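Cas6b (Methanococcus maripaludis, PDB 4Z7K) probably cleaves CRISPR precursor RNA as a Cas6-type endoribonuclease, binding a repeat RNA that lacks a stable stem-loop. Local coordinates at residues 113-125 against 204-218. Sequence-based numbering, arbitrary orientation.
Sequences LKYQFKTPWMALN and IGRNVSRGFGTVVKV. With nucleotides of chain C.
A chi1 of 54° sets Thr119 OG1 between its own backbone N and carbonyl carbon, facing the 211-214 turn, while Phe212, with CG beside its backbone N, turns a ring face to Met122. Threonine suits the first place because one short hydroxyl can both give and take. OG1 donates to Gly211 O (2.7 Å, in the carbonyl plane). It also accepts from Thr214 N at 3.1 Å, an almost straight bond of 168°. Thr214 OG1 lies close by and is hydrogen-bonded to Lys55 NZ. Gly213 has positive phi, a backbone shape that suits a residue without a side chain, and its N donates to Pro120 O. The flexible, polarisable thioether of Met122 reaches over Phe212, SD 4.0 Å from the ring centroid and 15° off the normal, a Met-aromatic contact.

Further along, Arg206 N donates to Met122 O (3.2 Å), and its NH1 makes a weak bond to Leu124 O. That carbonyl also accepts N3-H of U9 of chain C at 2.7 Å, so a backbone carbonyl holds the imide N-H of the base, which is consistent with base recognition in the RNA complex. Asn125 ND2 binds OP1 of A21 of chain C at 3.1 Å, and OD1 caps Asn128 N at the start of helix 126-133: an amide supplies both donor and acceptor.

At the other end of the contact, where 113-117 runs antiparallel to 215-217, pairing joins Tyr115 to Lys217, Gln116 to Val216 and Phe117 to Val215. Phe117 CE2 packs on Val215 CG1, where a beta-branched apolar residue suits a buried strand face. Within this chain strand 215-217 is an outermost strand of the C-terminal domain's four-stranded antiparallel sheet, beside 112-117, whose other neighbour is 186-194; Val147 and Leu148 of helix 137-158 touch Trp121, and strand 52-57 touches Thr214.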
ATOM      1  N   LEU B 113      10.206  30.036  -0.824  1.00 93.35           N
ATOM      2  CA  LEU B 113      10.501  29.800   0.581  1.00 91.83           C
ATOM      3  C   LEU B 113      11.137  28.443   0.821  1.00 88.97           C
ATOM      4  O   LEU B 113      10.805  27.463   0.151  1.00 88.74           O
ATOM      5  CB  LEU B 113       9.219  29.907   1.405  1.00 93.37           C
ATOM      6  CG  LEU B 113       8.405  31.189   1.264  1.00 94.07           C
ATOM      7  CD1 LEU B 113       6.931  30.907   1.568  1.00 92.03           C
ATOM      8  CD2 LEU B 113       8.994  32.283   2.174  1.00 89.39           C
ATOM      9  N   LYS B 114      12.020  28.382   1.812  1.00 80.26           N
ATOM     10  CA  LYS B 114      12.751  27.154   2.085  1.00 82.37           C
ATOM     11  C   LYS B 114      12.332  26.498   3.386  1.00 80.95           C
ATOM     12  O   LYS B 114      12.341  27.127   4.438  1.00 85.00           O
ATOM     13  CB  LYS B 114      14.255  27.422   2.107  1.00 90.82           C
ATOM     14  CG  LYS B 114      15.105  26.156   2.078  1.00 87.07           C
ATOM     15  CD  LYS B 114      16.574  26.460   2.272  1.00 80.33           C
ATOM     16  CE  LYS B 114      17.382  25.184   2.240  1.00 86.24           C
ATOM     17  NZ  LYS B 114      18.827  25.467   2.443  1.00 96.45           N
ATOM     18  N   TYR B 115      12.018  25.210   3.299  1.00 79.85           N
ATOM     19  CA  TYR B 115      11.508  24.428   4.414  1.00 77.37           C
ATOM     20  C   TYR B 115      12.439  23.270   4.726  1.00 74.44           C
ATOM     21  O   TYR B 115      13.240  22.864   3.883  1.00 70.27           O
ATOM     22  CB  TYR B 115      10.104  23.904   4.082  1.00 80.44           C
ATOM     23  CG  TYR B 115       9.073  25.002   3.888  1.00 84.80           C
ATOM     24  CD1 TYR B 115       8.397  25.561   4.965  1.00 84.25           C
ATOM     25  CD2 TYR B 115       8.822  25.523   2.628  1.00 89.03           C
ATOM     26  CE1 TYR B 115       7.456  26.568   4.776  1.00 84.90           C
ATOM     27  CE2 TYR B 115       7.895  26.539   2.440  1.00 90.78           C
ATOM     28  CZ  TYR B 115       7.221  27.056   3.514  1.00 86.38           C
ATOM     29  OH  TYR B 115       6.317  28.066   3.306  1.00 88.92           O
ATOM     30  N   GLN B 116      12.337  22.754   5.949  1.00 82.33           N
ATOM     31  CA  GLN B 116      13.098  21.574   6.372  1.00 78.60           C
ATOM     32  C   GLN B 116      12.253  20.592   7.192  1.00 75.75           C
ATOM     33  O   GLN B 116      11.405  20.994   7.988  1.00 75.89           O
ATOM     34  CB  GLN B 116      14.328  21.993   7.179  1.00 84.18           C
ATOM     35  CG  GLN B 116      15.320  20.864   7.376  1.00 91.76           C
ATOM     36  CD  GLN B 116      16.356  21.173   8.418  1.00 87.69           C
ATOM     37  OE1 GLN B 116      16.441  22.298   8.904  1.00 88.34           O
ATOM     38  NE2 GLN B 116      17.155  20.171   8.774  1.00 91.77           N
ATOM     39  N   PHE B 117      12.495  19.305   6.972  1.00 74.06           N
ATOM     40  CA  PHE B 117      11.807  18.214   7.650  1.00 71.06           C
ATOM     41  C   PHE B 117      12.381  17.869   9.016  1.00 76.37           C
ATOM     42  O   PHE B 117      13.534  17.453   9.111  1.00 83.93           O
ATOM     43  CB  PHE B 117      11.855  16.956   6.789  1.00 76.05           C
ATOM     44  CG  PHE B 117      10.886  16.947   5.653  1.00 74.75           C
ATOM     45  CD1 PHE B 117      11.240  16.388   4.439  1.00 73.45           C
ATOM     46  CD2 PHE B 117       9.603  17.437   5.807  1.00 74.89           C
ATOM     47  CE1 PHE B 117      10.344  16.351   3.390  1.00 74.71           C
ATOM     48  CE2 PHE B 117       8.706  17.402   4.752  1.00 72.67           C
ATOM     49  CZ  PHE B 117       9.080  16.852   3.548  1.00 70.30           C
ATOM     50  N   LYS B 118      11.589  18.058  10.064  1.00 75.61           N
ATOM     51  CA  LYS B 118      11.937  17.612  11.410  1.00 75.50           C
ATOM     52  C   LYS B 118      11.858  16.079  11.557  1.00 79.66           C
ATOM     53  O   LYS B 118      12.587  15.455  12.338  1.00 81.81           O
ATOM     54  CB  LYS B 118      11.004  18.266  12.427  1.00 75.67           C
ATOM     55  CG  LYS B 118      11.579  19.408  13.221  1.00 76.44           C
ATOM     56  CD  LYS B 118      12.381  20.362  12.399  1.00 76.42           C
ATOM     57  CE  LYS B 118      13.190  21.279  13.324  1.00 90.80           C
ATOM     58  NZ  LYS B 118      14.004  20.513  14.321  1.00 94.51           N
ATOM     59  N   THR B 119      10.930  15.486  10.823  1.00 78.17           N
ATOM     60  CA  THR B 119      10.683  14.052  10.882  1.00 76.65           C
ATOM     61  C   THR B 119      10.637  13.479   9.471  1.00 73.93           C
ATOM     62  O   THR B 119      10.543  14.242   8.509  1.00 74.51           O
ATOM     63  CB  THR B 119       9.385  13.773  11.617  1.00 77.28           C
ATOM     64  OG1 THR B 119       8.331  14.532  11.000  1.00 77.47           O
ATOM     65  CG2 THR B 119       9.532  14.189  13.065  1.00 80.85           C
ATOM     66  N   PRO B 120      10.740  12.147   9.328  1.00 67.55           N
ATOM     67  CA  PRO B 120      10.698  11.589   7.981  1.00 69.10           C
ATOM     68  C   PRO B 120       9.398  11.968   7.269  1.00 74.31           C
ATOM     69  O   PRO B 120       8.397  12.252   7.928  1.00 76.54           O
ATOM     70  CB  PRO B 120      10.782  10.089   8.227  1.00 73.22           C
ATOM     71  CG  PRO B 120      11.485   9.958   9.504  1.00 66.02           C
ATOM     72  CD  PRO B 120      11.008  11.104  10.329  1.00 73.08           C
ATOM     73  N   TRP B 121       9.419  11.972   5.943  1.00 73.92           N
ATOM     74  CA  TRP B 121       8.288  12.434   5.152  1.00 75.55           C
ATOM     75  C   TRP B 121       7.243  11.359   4.883  1.00 85.63           C
ATOM     76  O   TRP B 121       6.052  11.579   5.176  1.00 87.47           O
ATOM     77  CB  TRP B 121       8.798  13.017   3.834  1.00 75.18           C
ATOM     78  CG  TRP B 121       7.743  13.466   2.873  1.00 79.59           C
ATOM     79  CD1 TRP B 121       6.424  13.666   3.129  1.00 81.03           C
ATOM     80  CD2 TRP B 121       7.938  13.824   1.499  1.00 83.38           C
ATOM     81  NE1 TRP B 121       5.773  14.088   1.994  1.00 78.22           N
ATOM     82  CE2 TRP B 121       6.683  14.205   0.983  1.00 76.01           C
ATOM     83  CE3 TRP B 121       9.051  13.855   0.655  1.00 78.58           C
ATOM     84  CZ2 TRP B 121       6.509  14.609  -0.330  1.00 77.38           C
ATOM     85  CZ3 TRP B 121       8.875  14.255  -0.647  1.00 78.43           C
ATOM     86  CH2 TRP B 121       7.614  14.627  -1.130  1.00 78.57           C
ATOM     87  N   MET B 122       7.667  10.208   4.359  1.00 87.02           N
ATOM     88  CA  MET B 122       6.741   9.107   4.065  1.00 88.40           C
ATOM     89  C   MET B 122       5.831   9.636   2.970  1.00 83.76           C
ATOM     90  O   MET B 122       4.656   9.892   3.198  1.00 88.39           O
ATOM     91  CB  MET B 122       5.930   8.698   5.317  1.00 78.05           C
ATOM     92  CG  MET B 122       5.515   7.237   5.438  1.00 80.35           C
ATOM     93  SD  MET B 122       5.524   6.743   7.197  1.00 90.16           S
ATOM     94  CE  MET B 122       5.131   5.007   7.073  1.00 88.78           C
ATOM     95  N   ALA B 123       6.394   9.817   1.785  1.00 83.30           N
ATOM     96  CA  ALA B 123       5.664  10.371   0.656  1.00 85.44           C
ATOM     97  C   ALA B 123       5.023   9.271  -0.178  1.00 90.61           C
ATOM     98  O   ALA B 123       4.185   9.523  -1.054  1.00 86.71           O
ATOM     99  CB  ALA B 123       6.595  11.198  -0.196  1.00 83.29           C
ATOM    100  N   LEU B 124       5.393   8.039   0.135  1.00 91.23           N
ATOM    101  CA  LEU B 124       5.078   6.927  -0.743  1.00 92.99           C
ATOM    102  C   LEU B 124       3.920   6.070  -0.241  1.00 88.73           C
ATOM    103  O   LEU B 124       4.072   5.323   0.732  1.00 87.27           O
ATOM    104  CB  LEU B 124       6.327   6.052  -0.891  1.00 94.68           C
ATOM    105  CG  LEU B 124       7.477   6.544  -1.775  1.00 87.36           C
ATOM    106  CD1 LEU B 124       8.358   5.383  -2.201  1.00 86.34           C
ATOM    107  CD2 LEU B 124       6.993   7.365  -2.965  1.00 89.98           C
ATOM    108  N   ASN B 125       2.784   6.134  -0.935  1.00 88.30           N
ATOM    109  CA  ASN B 125       1.696   5.193  -0.679  1.00 88.23           C
ATOM    110  C   ASN B 125       2.057   3.807  -1.235  1.00 89.74           C
ATOM    111  O   ASN B 125       3.217   3.544  -1.531  1.00 93.00           O
ATOM    112  CB  ASN B 125       0.358   5.699  -1.234  1.00 84.44           C
ATOM    113  CG  ASN B 125       0.425   6.084  -2.685  1.00 85.49           C
ATOM    114  OD1 ASN B 125       0.690   5.249  -3.545  1.00 88.81           O
ATOM    115  ND2 ASN B 125       0.121   7.344  -2.977  1.00 84.89           N
ATOM    116  N   ILE B 204       3.086  17.238   6.189  1.00 77.94           N
ATOM    117  CA  ILE B 204       2.570  16.816   4.881  1.00 75.44           C
ATOM    118  C   ILE B 204       2.938  15.363   4.583  1.00 76.76           C
ATOM    119  O   ILE B 204       3.827  14.787   5.227  1.00 75.72           O
ATOM    120  CB  ILE B 204       3.057  17.695   3.731  1.00 73.00           C
ATOM    121  CG1 ILE B 204       4.571  17.761   3.699  1.00 69.77           C
ATOM    122  CG2 ILE B 204       2.486  19.089   3.839  1.00 79.81           C
ATOM    123  CD1 ILE B 204       5.065  18.728   2.655  1.00 76.09           C
ATOM    124  N   GLY B 205       2.209  14.757   3.648  1.00 73.51           N
ATOM    125  CA  GLY B 205       2.430  13.360   3.316  1.00 75.90           C
ATOM    126  C   GLY B 205       1.463  12.408   3.991  1.00 75.81           C
ATOM    127  O   GLY B 205       0.337  12.768   4.324  1.00 76.24           O
ATOM    128  N   ARG B 206       1.903  11.176   4.189  1.00 70.00           N
ATOM    129  CA  ARG B 206       1.082  10.202   4.874  1.00 73.24           C
ATOM    130  C   ARG B 206       1.283  10.231   6.389  1.00 78.13           C
ATOM    131  O   ARG B 206       2.346  10.626   6.867  1.00 87.67           O
ATOM    132  CB  ARG B 206       1.379   8.807   4.347  1.00 75.76           C
ATOM    133  CG  ARG B 206       1.091   8.647   2.889  1.00 77.76           C
ATOM    134  CD  ARG B 206       1.349   7.225   2.465  1.00 82.04           C
ATOM    135  NE  ARG B 206       0.417   6.295   3.103  1.00 89.23           N
ATOM    136  CZ  ARG B 206       0.732   5.063   3.492  1.00 92.98           C
ATOM    137  NH1 ARG B 206       1.969   4.608   3.320  1.00 90.40           N
ATOM    138  NH2 ARG B 206      -0.193   4.283   4.049  1.00 92.80           N
ATOM    139  N   ASN B 207       0.263   9.801   7.130  1.00 75.02           N
ATOM    140  CA  ASN B 207       0.375   9.576   8.571  1.00 78.57           C
ATOM    141  C   ASN B 207       0.816  10.791   9.372  1.00 76.96           C
ATOM    142  O   ASN B 207       1.446  10.675  10.418  1.00 74.28           O
ATOM    143  CB  ASN B 207       1.325   8.427   8.818  1.00 76.93           C
ATOM    144  CG  ASN B 207       0.886   7.190   8.106  1.00 86.20           C
ATOM    145  OD1 ASN B 207      -0.040   6.507   8.545  1.00 90.68           O
ATOM    146  ND2 ASN B 207       1.502   6.919   6.962  1.00 87.56           N
ATOM    147  N   VAL B 208       0.366  11.944   8.907  1.00 74.86           N
ATOM    148  CA  VAL B 208       0.768  13.233   9.400  1.00 69.77           C
ATOM    149  C   VAL B 208       0.390  13.402  10.863  1.00 77.33           C
ATOM    150  O   VAL B 208       1.046  14.108  11.629  1.00 84.51           O
ATOM    151  CB  VAL B 208       0.123  14.304   8.523  1.00 77.71           C
ATOM    152  CG1 VAL B 208      -0.558  15.383   9.346  1.00 81.17           C
ATOM    153  CG2 VAL B 208       1.144  14.860   7.550  1.00 75.98           C
ATOM    154  N   SER B 209      -0.674  12.724  11.245  1.00 85.71           N
ATOM    155  CA  SER B 209      -1.171  12.733  12.607  1.00 82.42           C
ATOM    156  C   SER B 209      -0.167  12.210  13.631  1.00 79.20           C
ATOM    157  O   SER B 209      -0.134  12.696  14.760  1.00 82.68           O
ATOM    158  CB  SER B 209      -2.450  11.900  12.663  1.00 89.90           C
ATOM    159  OG  SER B 209      -2.203  10.579  12.191  1.00 93.74           O
ATOM    160  N   ARG B 210       0.639  11.222  13.245  1.00 76.26           N
ATOM    161  CA  ARG B 210       1.593  10.628  14.181  1.00 83.54           C
ATOM    162  C   ARG B 210       2.870  11.427  14.233  1.00 83.18           C
ATOM    163  O   ARG B 210       3.792  11.078  14.976  1.00 82.62           O
ATOM    164  CB  ARG B 210       1.966   9.200  13.794  1.00 86.74           C
ATOM    165  CG  ARG B 210       0.848   8.322  13.353  1.00 92.86           C
ATOM    166  CD  ARG B 210       1.353   6.906  13.328  1.00 95.10           C
ATOM    167  NE  ARG B 210       0.286   5.975  13.001  1.00 98.77           N
ATOM    168  CZ  ARG B 210      -0.433   5.337  13.914  1.00107.10           C
ATOM    169  NH1 ARG B 210      -0.191   5.532  15.207  1.00111.65           N
ATOM    170  NH2 ARG B 210      -1.388   4.496  13.540  1.00110.52           N
ATOM    171  N   GLY B 211       2.920  12.502  13.451  1.00 80.84           N
ATOM    172  CA  GLY B 211       4.059  13.390  13.491  1.00 83.79           C
ATOM    173  C   GLY B 211       4.987  13.333  12.295  1.00 82.84           C
ATOM    174  O   GLY B 211       6.016  14.016  12.286  1.00 86.56           O
ATOM    175  N   PHE B 212       4.661  12.504  11.309  1.00 75.15           N
ATOM    176  CA  PHE B 212       5.507  12.370  10.132  1.00 75.03           C
ATOM    177  C   PHE B 212       5.356  13.584   9.224  1.00 78.83           C
ATOM    178  O   PHE B 212       4.309  14.239   9.216  1.00 76.47           O
ATOM    179  CB  PHE B 212       5.165  11.103   9.352  1.00 72.35           C
ATOM    180  CG  PHE B 212       5.559   9.832  10.043  1.00 71.25           C
ATOM    181  CD1 PHE B 212       4.673   9.166  10.856  1.00 79.68           C
ATOM    182  CD2 PHE B 212       6.806   9.290   9.861  1.00 74.66           C
ATOM    183  CE1 PHE B 212       5.030   7.987  11.483  1.00 82.85           C
ATOM    184  CE2 PHE B 212       7.161   8.120  10.481  1.00 78.23           C
ATOM    185  CZ  PHE B 212       6.270   7.467  11.295  1.00 76.73           C
ATOM    186  N   GLY B 213       6.428  13.902   8.499  1.00 75.80           N
ATOM    187  CA  GLY B 213       6.416  14.974   7.517  1.00 73.00           C
ATOM    188  C   GLY B 213       6.305  16.380   8.088  1.00 74.69           C
ATOM    189  O   GLY B 213       5.737  17.276   7.462  1.00 74.17           O
ATOM    190  N   THR B 214       6.853  16.587   9.274  1.00 76.45           N
ATOM    191  CA  THR B 214       6.718  17.873   9.949  1.00 76.23           C
ATOM    192  C   THR B 214       7.584  18.952   9.274  1.00 75.42           C
ATOM    193  O   THR B 214       8.756  18.711   9.013  1.00 81.68           O
ATOM    194  CB  THR B 214       7.103  17.725  11.418  1.00 72.27           C
ATOM    195  OG1 THR B 214       6.529  16.519  11.940  1.00 66.14           O
ATOM    196  CG2 THR B 214       6.622  18.922  12.212  1.00 76.95           C
ATOM    197  N   VAL B 215       7.025  20.099   8.900  1.00 71.29           N
ATOM    198  CA  VAL B 215       7.870  21.111   8.247  1.00 74.41           C
ATOM    199  C   VAL B 215       8.039  22.435   9.009  1.00 78.72           C
ATOM    200  O   VAL B 215       7.151  22.857   9.742  1.00 82.90           O
ATOM    201  CB  VAL B 215       7.355  21.431   6.839  1.00 70.37           C
ATOM    202  CG1 VAL B 215       6.989  20.143   6.129  1.00 71.87           C
ATOM    203  CG2 VAL B 215       6.164  22.331   6.895  1.00 72.20           C
ATOM    204  N   VAL B 216       9.202  23.069   8.863  1.00 82.51           N
ATOM    205  CA  VAL B 216       9.450  24.395   9.451  1.00 82.32           C
ATOM    206  C   VAL B 216      10.232  25.284   8.464  1.00 83.36           C
ATOM    207  O   VAL B 216      11.042  24.760   7.703  1.00 82.84           O
ATOM    208  CB  VAL B 216      10.206  24.296  10.762  1.00 82.33           C
ATOM    209  CG1 VAL B 216      11.581  23.704  10.527  1.00 77.11           C
ATOM    210  CG2 VAL B 216      10.313  25.668  11.389  1.00 90.84           C
ATOM    211  N   LYS B 217       9.959  26.596   8.423  1.00 84.23           N
ATOM    212  CA  LYS B 217      10.646  27.506   7.479  1.00 80.21           C
ATOM    213  C   LYS B 217      12.096  27.795   7.896  1.00 86.44           C
ATOM    214  O   LYS B 217      12.448  27.630   9.071  1.00 85.35           O
ATOM    215  CB  LYS B 217       9.903  28.841   7.327  1.00 75.74           C
ATOM    216  CG  LYS B 217       8.423  28.698   7.048  1.00 90.60           C
ATOM    217  CD  LYS B 217       7.724  30.035   6.853  1.00 92.97           C
ATOM    218  CE  LYS B 217       8.529  30.942   5.940  1.00 94.97           C
ATOM    219  NZ  LYS B 217       7.923  32.302   5.871  1.00101.36           N
ATOM    220  N   VAL B 218      12.946  28.175   6.927  1.00 85.95           N
ATOM    221  CA  VAL B 218      14.319  28.603   7.222  1.00 77.55           C
ATOM    222  C   VAL B 218      14.710  29.858   6.441  1.00 77.69           C
ATOM    223  O   VAL B 218      15.782  30.441   6.666  1.00 79.29           O
ATOM    224  CB  VAL B 218      15.337  27.519   6.902  1.00 74.39           C
ATOM    225  CG1 VAL B 218      15.007  26.239   7.646  1.00 75.72           C
ATOM    226  CG2 VAL B 218      15.351  27.269   5.436  1.00 77.62           C
TER
ATOM    227  P     U C   9       7.054  -5.114   2.026  1.00138.74           P
ATOM    228  OP1   U C   9       8.116  -4.159   1.585  1.00123.68           O
ATOM    229  OP2   U C   9       7.362  -6.429   2.677  1.00114.89           O
ATOM    230  O5'   U C   9       6.155  -4.307   3.053  1.00127.24           O
ATOM    231  C5'   U C   9       5.826  -2.957   2.766  1.00117.62           C
ATOM    232  C4'   U C   9       4.349  -2.745   2.577  1.00105.18           C
ATOM    233  O4'   U C   9       4.098  -1.334   2.765  1.00103.42           O
ATOM    234  C3'   U C   9       3.782  -3.082   1.208  1.00108.40           C
ATOM    235  O3'   U C   9       2.380  -3.361   1.391  1.00120.02           O
ATOM    236  C2'   U C   9       4.006  -1.768   0.458  1.00106.40           C
ATOM    237  O2'   U C   9       3.185  -1.556  -0.673  1.00109.24           O
ATOM    238  C1'   U C   9       3.722  -0.736   1.545  1.00103.06           C
ATOM    239  N1    U C   9       4.552   0.466   1.431  1.00104.42           N
ATOM    240  C2    U C   9       3.962   1.719   1.305  1.00103.80           C
ATOM    241  O2    U C   9       2.755   1.900   1.251  1.00104.62           O
ATOM    242  N3    U C   9       4.857   2.766   1.228  1.00101.38           N
ATOM    243  C4    U C   9       6.245   2.673   1.280  1.00106.43           C
ATOM    244  O4    U C   9       6.929   3.702   1.202  1.00104.93           O
ATOM    245  C5    U C   9       6.767   1.339   1.421  1.00103.19           C
ATOM    246  C6    U C   9       5.920   0.307   1.496  1.00104.06           C
ATOM    247  P     A C  21      -1.078   9.847  -0.890  1.00 81.39           P
ATOM    248  OP1   A C  21      -0.028   8.971  -0.302  1.00 79.21           O
ATOM    249  OP2   A C  21      -1.964   9.257  -1.925  1.00 90.96           O
ATOM    250  O5'   A C  21      -1.919  10.444   0.324  1.00 91.14           O
ATOM    251  C5'   A C  21      -1.298  11.278   1.299  1.00 84.91           C
ATOM    252  C4'   A C  21      -2.309  12.027   2.135  1.00 83.99           C
ATOM    253  O4'   A C  21      -3.255  12.681   1.247  1.00 80.53           O
ATOM    254  C3'   A C  21      -3.137  11.170   3.096  1.00 84.16           C
ATOM    255  O3'   A C  21      -3.393  11.888   4.310  1.00 81.86           O
ATOM    256  C2'   A C  21      -4.432  10.947   2.320  1.00 88.68           C
ATOM    257  O2'   A C  21      -5.575  10.699   3.111  1.00 89.88           O
ATOM    258  C1'   A C  21      -4.568  12.250   1.542  1.00 90.21           C
ATOM    259  N9    A C  21      -5.290  12.084   0.284  1.00 94.25           N
ATOM    260  C8    A C  21      -5.217  11.027  -0.590  1.00 90.59           C
ATOM    261  N7    A C  21      -6.005  11.159  -1.627  1.00 94.27           N
ATOM    262  C5    A C  21      -6.625  12.387  -1.412  1.00 97.14           C
ATOM    263  C6    A C  21      -7.571  13.112  -2.150  1.00101.51           C
ATOM    264  N6    A C  21      -8.063  12.668  -3.304  1.00104.90           N
ATOM    265  N1    A C  21      -7.995  14.304  -1.665  1.00100.49           N
ATOM    266  C2    A C  21      -7.486  14.739  -0.506  1.00 97.04           C
ATOM    267  N3    A C  21      -6.592  14.148   0.285  1.00 96.91           N
ATOM    268  C4    A C  21      -6.197  12.968  -0.236  1.00 96.84           C
ATOM    269  P    DC C  23      -5.129   8.908  10.672  1.00 93.25           P
ATOM    270  OP1  DC C  23      -5.408   9.542  11.972  1.00 99.05           O
ATOM    271  OP2  DC C  23      -3.718   8.822  10.200  1.00 96.67           O
ATOM    272  O5'  DC C  23      -5.743   7.440  10.655  1.00 89.32           O
ATOM    273  C5'  DC C  23      -6.614   7.051  11.653  1.00 99.04           C
ATOM    274  C4'  DC C  23      -6.432   5.590  11.901  1.00 99.63           C
ATOM    275  O4'  DC C  23      -6.467   4.926  10.637  1.00 91.47           O
ATOM    276  C3'  DC C  23      -5.093   5.236  12.518  1.00103.44           C
ATOM    277  O3'  DC C  23      -5.208   5.289  13.958  1.00110.49           O
ATOM    278  C2'  DC C  23      -4.843   3.825  11.990  1.00101.94           C
ATOM    279  C1'  DC C  23      -5.574   3.839  10.640  1.00 99.92           C
ATOM    280  N1   DC C  23      -4.690   3.991   9.488  1.00 97.83           N
ATOM    281  C2   DC C  23      -3.950   2.899   9.040  1.00 98.34           C
ATOM    282  O2   DC C  23      -4.058   1.812   9.623  1.00 98.99           O
ATOM    283  N3   DC C  23      -3.142   3.057   7.973  1.00 99.17           N
ATOM    284  C4   DC C  23      -3.045   4.234   7.362  1.00 97.76           C
ATOM    285  N4   DC C  23      -2.225   4.322   6.308  1.00 95.62           N
ATOM    286  C5   DC C  23      -3.788   5.369   7.804  1.00 99.41           C
ATOM    287  C6   DC C  23      -4.592   5.204   8.866  1.00100.28           C
TER